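Local coordinates for protein ricin B-related lectin (Polyporus squamosus, PDB 5MUA) that binds galactose through a beta-trefoil lectin domain and carries a calcium-dependent, papain-like cysteine protease domain, here blocked by the inhibitor E-64, at residues B[206-218]-B[238-251]. Residues are numbered along the deposited sequence; the frame is centred on the assembly and turned at random.
Sequences FDCDDFATVFKGA and LMFGSKSSGAHAYN. With CA (calcium ion), chain H; CA (calcium ion), chain I; E64 (N-[N-[1-hydroxycarboxyethyl-carbonyl]leucylamino-butyl]-guanidine), chain K.
L238 CD1 presses on A212 CB at 3.4 Å, tighter than usual for two carbons, and A249 CB flanks the same methyl of A212. On the same helix residue, A212 O accepts a hydrogen bond from N251 ND2 (3.2 Å), nearly straight at 174°, with the acceptor in the amide plane of N251. K216 N reaches that carbonyl from the opposite face; ND2 also serves G237 O. N251 OD1, buried without a polar partner, lies at the edge of the F215 ring, 3.5 Å from CD2. Toward the helix start the packing gives way to a papain-like active-site cleft, with cysteine at the helix N-terminus and histidine on the facing strand. C208 SG, set between its backbone N and carbonyl carbon (chi1 56°), is bonded covalently to E64 C2 at 1.9 Å. H248 ND1 donates to E64 O2 (2.9 Å), which lies at the ring edge, while NE2 is held by E266. The inhibitor's C9 methyl sits over the centre of one F240 face. D207 and D209 join two calcium ions; D209 OD2 bridges both, and E64 O4 binds the calcium ion of chain I at 2.3 Å. S175 and D176 of the second subunit help complete these sites. The hairpin turn at S244 and S245 is exposed, well beyond the helix. Helix segment 208-218 runs nearly parallel to strand segment 246-251 (16° between their axes); strand 280-285 borders 233-243 on its other side, and helix 184-194 packs against F215.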
loop_
_atom_site.group_PDB
_atom_site.type_symbol
_atom_site.label_atom_id
_atom_site.label_comp_id
_atom_site.label_asym_id
_atom_site.label_seq_id
_atom_site.Cartn_x
_atom_site.Cartn_y
_atom_site.Cartn_z
ATOM N N PHE B 206 5.713 -9.710 7.910
ATOM C CA PHE B 206 5.602 -9.572 6.465
ATOM C C PHE B 206 4.990 -10.820 5.843
ATOM O O PHE B 206 5.629 -11.639 5.232
ATOM C CB PHE B 206 6.923 -9.197 5.816
ATOM C CG PHE B 206 6.708 -8.386 4.582
ATOM C CD1 PHE B 206 6.500 -7.004 4.674
ATOM C CD2 PHE B 206 6.668 -8.992 3.361
ATOM C CE1 PHE B 206 6.270 -6.205 3.567
ATOM C CE2 PHE B 206 6.394 -8.198 2.229
ATOM C CZ PHE B 206 6.209 -6.829 2.328
ATOM N N ASP B 207 3.675 -10.899 5.996
ATOM C CA ASP B 207 2.840 -12.009 5.627
ATOM C C ASP B 207 1.778 -11.580 4.559
ATOM O O ASP B 207 1.950 -10.524 3.926
ATOM C CB ASP B 207 2.370 -12.822 6.809
ATOM C CG ASP B 207 1.511 -12.031 7.794
ATOM O OD1 ASP B 207 1.407 -10.771 7.609
ATOM O OD2 ASP B 207 0.848 -12.701 8.635
ATOM N N CYS B 208 0.764 -12.412 4.289
ATOM C CA CYS B 208 -0.022 -12.197 3.069
ATOM C C CYS B 208 -0.617 -10.785 3.070
ATOM O O CYS B 208 -0.629 -10.123 2.018
ATOM C CB CYS B 208 -1.128 -13.174 2.943
ATOM S SG CYS B 208 -2.334 -13.320 4.286
ATOM N N ASP B 209 -1.081 -10.303 4.217
ATOM C CA ASP B 209 -1.614 -8.982 4.238
ATOM C C ASP B 209 -0.613 -7.945 3.743
ATOM O O ASP B 209 -1.004 -6.984 3.064
ATOM C CB ASP B 209 -2.242 -8.601 5.580
ATOM C CG ASP B 209 -1.243 -8.615 6.763
ATOM O OD1 ASP B 209 -0.566 -7.590 6.992
ATOM O OD2 ASP B 209 -1.143 -9.706 7.387
ATOM N N ASP B 210 0.646 -8.106 4.076
ATOM C CA ASP B 210 1.661 -7.129 3.725
ATOM C C ASP B 210 1.992 -7.211 2.222
ATOM O O ASP B 210 2.087 -6.216 1.561
ATOM C CB ASP B 210 2.892 -7.321 4.588
ATOM C CG ASP B 210 2.559 -7.145 6.039
ATOM O OD1 ASP B 210 2.257 -5.987 6.406
ATOM O OD2 ASP B 210 2.475 -8.175 6.738
ATOM N N PHE B 211 2.138 -8.439 1.713
ATOM C CA PHE B 211 2.360 -8.618 0.285
ATOM C C PHE B 211 1.247 -7.964 -0.496
ATOM O O PHE B 211 1.566 -7.243 -1.458
ATOM C CB PHE B 211 2.450 -10.086 -0.092
ATOM C CG PHE B 211 3.775 -10.722 0.269
ATOM C CD1 PHE B 211 4.852 -10.665 -0.607
ATOM C CD2 PHE B 211 3.959 -11.322 1.517
ATOM C CE1 PHE B 211 6.072 -11.192 -0.270
ATOM C CE2 PHE B 211 5.178 -11.884 1.860
ATOM C CZ PHE B 211 6.252 -11.788 0.964
ATOM N N ALA B 212 -0.016 -8.197 -0.122
ATOM C CA ALA B 212 -1.127 -7.687 -0.889
ATOM C C ALA B 212 -1.271 -6.140 -0.803
ATOM O O ALA B 212 -1.552 -5.429 -1.770
ATOM C CB ALA B 212 -2.420 -8.413 -0.543
ATOM N N THR B 213 -1.041 -5.641 0.393
ATOM C CA THR B 213 -1.143 -4.187 0.608
ATOM C C THR B 213 0.008 -3.471 -0.049
ATOM O O THR B 213 -0.201 -2.425 -0.647
ATOM C CB THR B 213 -1.193 -3.868 2.122
ATOM O OG1 THR B 213 -2.383 -4.403 2.623
ATOM C CG2 THR B 213 -1.230 -2.332 2.383
ATOM N N VAL B 214 1.235 -3.967 0.097
ATOM C CA VAL B 214 2.391 -3.345 -0.462
ATOM C C VAL B 214 2.272 -3.386 -2.013
ATOM O O VAL B 214 2.587 -2.386 -2.651
ATOM C CB VAL B 214 3.733 -3.958 0.031
ATOM C CG1 VAL B 214 4.924 -3.446 -0.761
ATOM C CG2 VAL B 214 3.928 -3.614 1.506
ATOM N N PHE B 215 1.871 -4.526 -2.572
ATOM C CA PHE B 215 1.724 -4.591 -4.043
ATOM C C PHE B 215 0.717 -3.542 -4.538
ATOM O O PHE B 215 1.019 -2.838 -5.546
ATOM C CB PHE B 215 1.411 -5.996 -4.567
ATOM C CG PHE B 215 1.370 -6.060 -6.067
ATOM C CD1 PHE B 215 2.480 -5.662 -6.785
ATOM C CD2 PHE B 215 0.221 -6.461 -6.730
ATOM C CE1 PHE B 215 2.464 -5.667 -8.183
ATOM C CE2 PHE B 215 0.180 -6.437 -8.113
ATOM C CZ PHE B 215 1.331 -6.102 -8.808
ATOM N N LYS B 216 -0.407 -3.429 -3.842
ATOM C CA LYS B 216 -1.392 -2.427 -4.164
ATOM C C LYS B 216 -0.828 -1.028 -4.198
ATOM O O LYS B 216 -1.125 -0.194 -5.127
ATOM C CB LYS B 216 -2.670 -2.570 -3.360
ATOM C CG LYS B 216 -3.710 -1.526 -3.680
ATOM C CD LYS B 216 -5.084 -1.816 -3.112
ATOM C CE LYS B 216 -5.973 -0.585 -3.316
ATOM N NZ LYS B 216 -6.134 -0.223 -4.753
ATOM N N GLY B 217 -0.015 -0.738 -3.197
ATOM C CA GLY B 217 0.721 0.537 -3.224
ATOM C C GLY B 217 1.749 0.689 -4.319
ATOM O O GLY B 217 1.939 1.826 -4.910
ATOM N N ALA B 218 2.423 -0.411 -4.646
ATOM C CA ALA B 218 3.365 -0.407 -5.782
ATOM C C ALA B 218 2.684 -0.000 -7.101
ATOM O O ALA B 218 3.249 0.727 -7.886
ATOM C CB ALA B 218 4.061 -1.762 -5.933
ATOM N N LEU B 238 -7.563 -5.241 -3.692
ATOM C CA LEU B 238 -7.159 -5.973 -2.469
ATOM C C LEU B 238 -8.350 -6.813 -2.023
ATOM O O LEU B 238 -9.499 -6.308 -2.041
ATOM C CB LEU B 238 -6.748 -5.015 -1.364
ATOM C CG LEU B 238 -6.401 -5.610 0.010
ATOM C CD1 LEU B 238 -5.210 -6.548 -0.133
ATOM C CD2 LEU B 238 -5.997 -4.494 0.924
ATOM N N MET B 239 -8.102 -8.092 -1.673
ATOM C CA MET B 239 -9.143 -8.935 -1.121
ATOM C C MET B 239 -8.566 -9.679 0.112
ATOM O O MET B 239 -7.425 -10.011 0.135
ATOM C CB MET B 239 -9.617 -9.994 -2.160
ATOM C CG MET B 239 -10.969 -9.697 -2.687
ATOM S SD MET B 239 -11.264 -10.938 -3.947
ATOM C CE MET B 239 -12.558 -9.972 -4.706
ATOM N N PHE B 240 -9.375 -9.813 1.144
ATOM C CA PHE B 240 -9.173 -10.773 2.222
ATOM C C PHE B 240 -10.281 -11.806 2.049
ATOM O O PHE B 240 -11.491 -11.475 1.932
ATOM C CB PHE B 240 -9.371 -10.114 3.598
ATOM C CG PHE B 240 -8.297 -9.175 4.031
ATOM C CD1 PHE B 240 -7.192 -8.834 3.255
ATOM C CD2 PHE B 240 -8.369 -8.676 5.341
ATOM C CE1 PHE B 240 -6.224 -7.979 3.723
ATOM C CE2 PHE B 240 -7.375 -7.819 5.827
ATOM C CZ PHE B 240 -6.316 -7.468 5.004
ATOM N N GLY B 241 -9.882 -13.063 2.038
ATOM C CA GLY B 241 -10.848 -14.142 1.946
ATOM C C GLY B 241 -10.442 -15.341 2.778
ATOM O O GLY B 241 -9.360 -15.364 3.373
ATOM N N SER B 242 -11.337 -16.315 2.807
ATOM C CA SER B 242 -11.108 -17.491 3.595
ATOM C C SER B 242 -11.705 -18.702 2.996
ATOM O O SER B 242 -12.635 -18.657 2.174
ATOM C CB SER B 242 -11.663 -17.301 4.994
ATOM O OG SER B 242 -13.044 -17.032 4.976
ATOM N N LYS B 243 -11.225 -19.822 3.496
ATOM C CA LYS B 243 -11.995 -21.054 3.306
ATOM C C LYS B 243 -11.887 -21.863 4.574
ATOM O O LYS B 243 -11.263 -21.421 5.524
ATOM C CB LYS B 243 -11.454 -21.776 2.104
ATOM C CG LYS B 243 -9.980 -21.764 2.028
ATOM C CD LYS B 243 -9.524 -22.439 0.802
ATOM C CE LYS B 243 -8.008 -22.497 0.772
ATOM N NZ LYS B 243 -7.551 -23.183 -0.460
ATOM N N SER B 244 -12.426 -23.074 4.578
ATOM C CA SER B 244 -12.352 -23.893 5.824
ATOM C C SER B 244 -10.909 -24.088 6.368
ATOM O O SER B 244 -10.718 -24.166 7.587
ATOM C CB SER B 244 -13.111 -25.213 5.680
ATOM O OG SER B 244 -12.365 -26.095 4.853
ATOM N N SER B 245 -9.909 -24.121 5.507
ATOM C CA SER B 245 -8.537 -24.332 5.934
ATOM C C SER B 245 -7.664 -23.114 6.329
ATOM O O SER B 245 -6.527 -23.314 6.766
ATOM C CB SER B 245 -7.873 -25.104 4.856
ATOM O OG SER B 245 -7.886 -24.311 3.713
ATOM N N GLY B 246 -8.185 -21.870 6.183
ATOM C CA GLY B 246 -7.554 -20.651 6.726
ATOM C C GLY B 246 -7.897 -19.443 5.825
ATOM O O GLY B 246 -8.703 -19.542 4.878
ATOM N N ALA B 247 -7.272 -18.323 6.116
ATOM C CA ALA B 247 -7.598 -17.050 5.498
ATOM C C ALA B 247 -6.403 -16.462 4.809
ATOM O O ALA B 247 -5.253 -16.669 5.255
ATOM C CB ALA B 247 -8.171 -16.099 6.513
ATOM N N HIS B 248 -6.649 -15.651 3.747
ATOM C CA HIS B 248 -5.510 -15.205 2.915
ATOM C C HIS B 248 -5.863 -13.896 2.291
ATOM O O HIS B 248 -7.033 -13.679 1.988
ATOM C CB HIS B 248 -5.246 -16.263 1.782
ATOM C CG HIS B 248 -3.973 -16.090 1.004
ATOM N ND1 HIS B 248 -2.705 -16.219 1.533
ATOM C CD2 HIS B 248 -3.784 -15.853 -0.299
ATOM C CE1 HIS B 248 -1.799 -16.028 0.604
ATOM N NE2 HIS B 248 -2.436 -15.786 -0.524
ATOM N N ALA B 249 -4.821 -13.078 2.093
ATOM C CA ALA B 249 -4.888 -11.810 1.408
ATOM C C ALA B 249 -4.230 -11.903 0.070
ATOM O O ALA B 249 -3.175 -12.489 -0.057
ATOM C CB ALA B 249 -4.233 -10.666 2.208
ATOM N N TYR B 250 -4.849 -11.263 -0.933
ATOM C CA TYR B 250 -4.382 -11.401 -2.328
ATOM C C TYR B 250 -4.959 -10.246 -3.106
ATOM O O TYR B 250 -5.713 -9.384 -2.554
ATOM C CB TYR B 250 -4.821 -12.774 -2.975
ATOM C CG TYR B 250 -6.241 -13.162 -2.656
ATOM C CD1 TYR B 250 -6.585 -13.684 -1.395
ATOM C CD2 TYR B 250 -7.267 -12.972 -3.560
ATOM C CE1 TYR B 250 -7.900 -13.988 -1.055
ATOM C CE2 TYR B 250 -8.604 -13.270 -3.239
ATOM C CZ TYR B 250 -8.927 -13.800 -2.001
ATOM O OH TYR B 250 -10.227 -14.092 -1.686
ATOM N N ASN B 251 -4.532 -10.149 -4.340
ATOM C CA ASN B 251 -4.957 -9.033 -5.186
ATOM C C ASN B 251 -5.881 -9.534 -6.322
ATOM O O ASN B 251 -6.027 -10.728 -6.556
ATOM C CB ASN B 251 -3.737 -8.325 -5.761
ATOM C CG ASN B 251 -2.844 -7.720 -4.676
ATOM O OD1 ASN B 251 -1.760 -8.217 -4.384
ATOM N ND2 ASN B 251 -3.309 -6.646 -4.095
HETATM CA CA CA H . 0.951 -8.667 8.553
HETATM CA CA CA I . -1.200 -11.360 9.027
HETATM C C1 E64 K . -0.807 -15.616 4.672
HETATM O O1 E64 K . 0.338 -15.238 4.903
HETATM O O2 E64 K . -1.094 -16.571 3.880
HETATM C C2 E64 K . -1.932 -14.855 5.247
HETATM C C3 E64 K . -1.645 -14.543 6.717
HETATM O O3 E64 K . -1.792 -15.857 7.232
HETATM C C4 E64 K . -2.651 -13.637 7.327
HETATM O O4 E64 K . -2.435 -12.478 7.471
HETATM N N1 E64 K . -3.815 -14.128 7.606
HETATM C C6 E64 K . -4.920 -13.389 8.200
HETATM C C7 E64 K . -6.102 -12.979 7.343
HETATM C C8 E64 K . -5.728 -12.272 6.048
HETATM C C9 E64 K . -5.266 -10.844 6.344
HETATM C C10 E64 K . -6.922 -12.269 5.192
HETATM C C11 E64 K . -5.300 -13.788 9.608
HETATM O O5 E64 K . -6.074 -14.728 9.702
HETATM N N2 E64 K . -4.831 -13.171 10.664
HETATM C C12 E64 K . -5.327 -13.377 12.039
HETATM C C13 E64 K . -5.911 -12.076 12.577
HETATM C C14 E64 K . -6.321 -12.101 14.072
HETATM C C15 E64 K . -7.799 -11.748 14.223
HETATM N N3 E64 K . -8.053 -11.381 15.620
HETATM C C16 E64 K . -9.178 -10.878 16.100
HETATM N N4 E64 K . -10.285 -10.807 15.335
HETATM N N5 E64 K . -9.177 -10.377 17.379
HETATM O O HOH W 1 1.534 -6.270 8.908
HETATM O O HOH W 2 -1.652 -13.327 10.563
#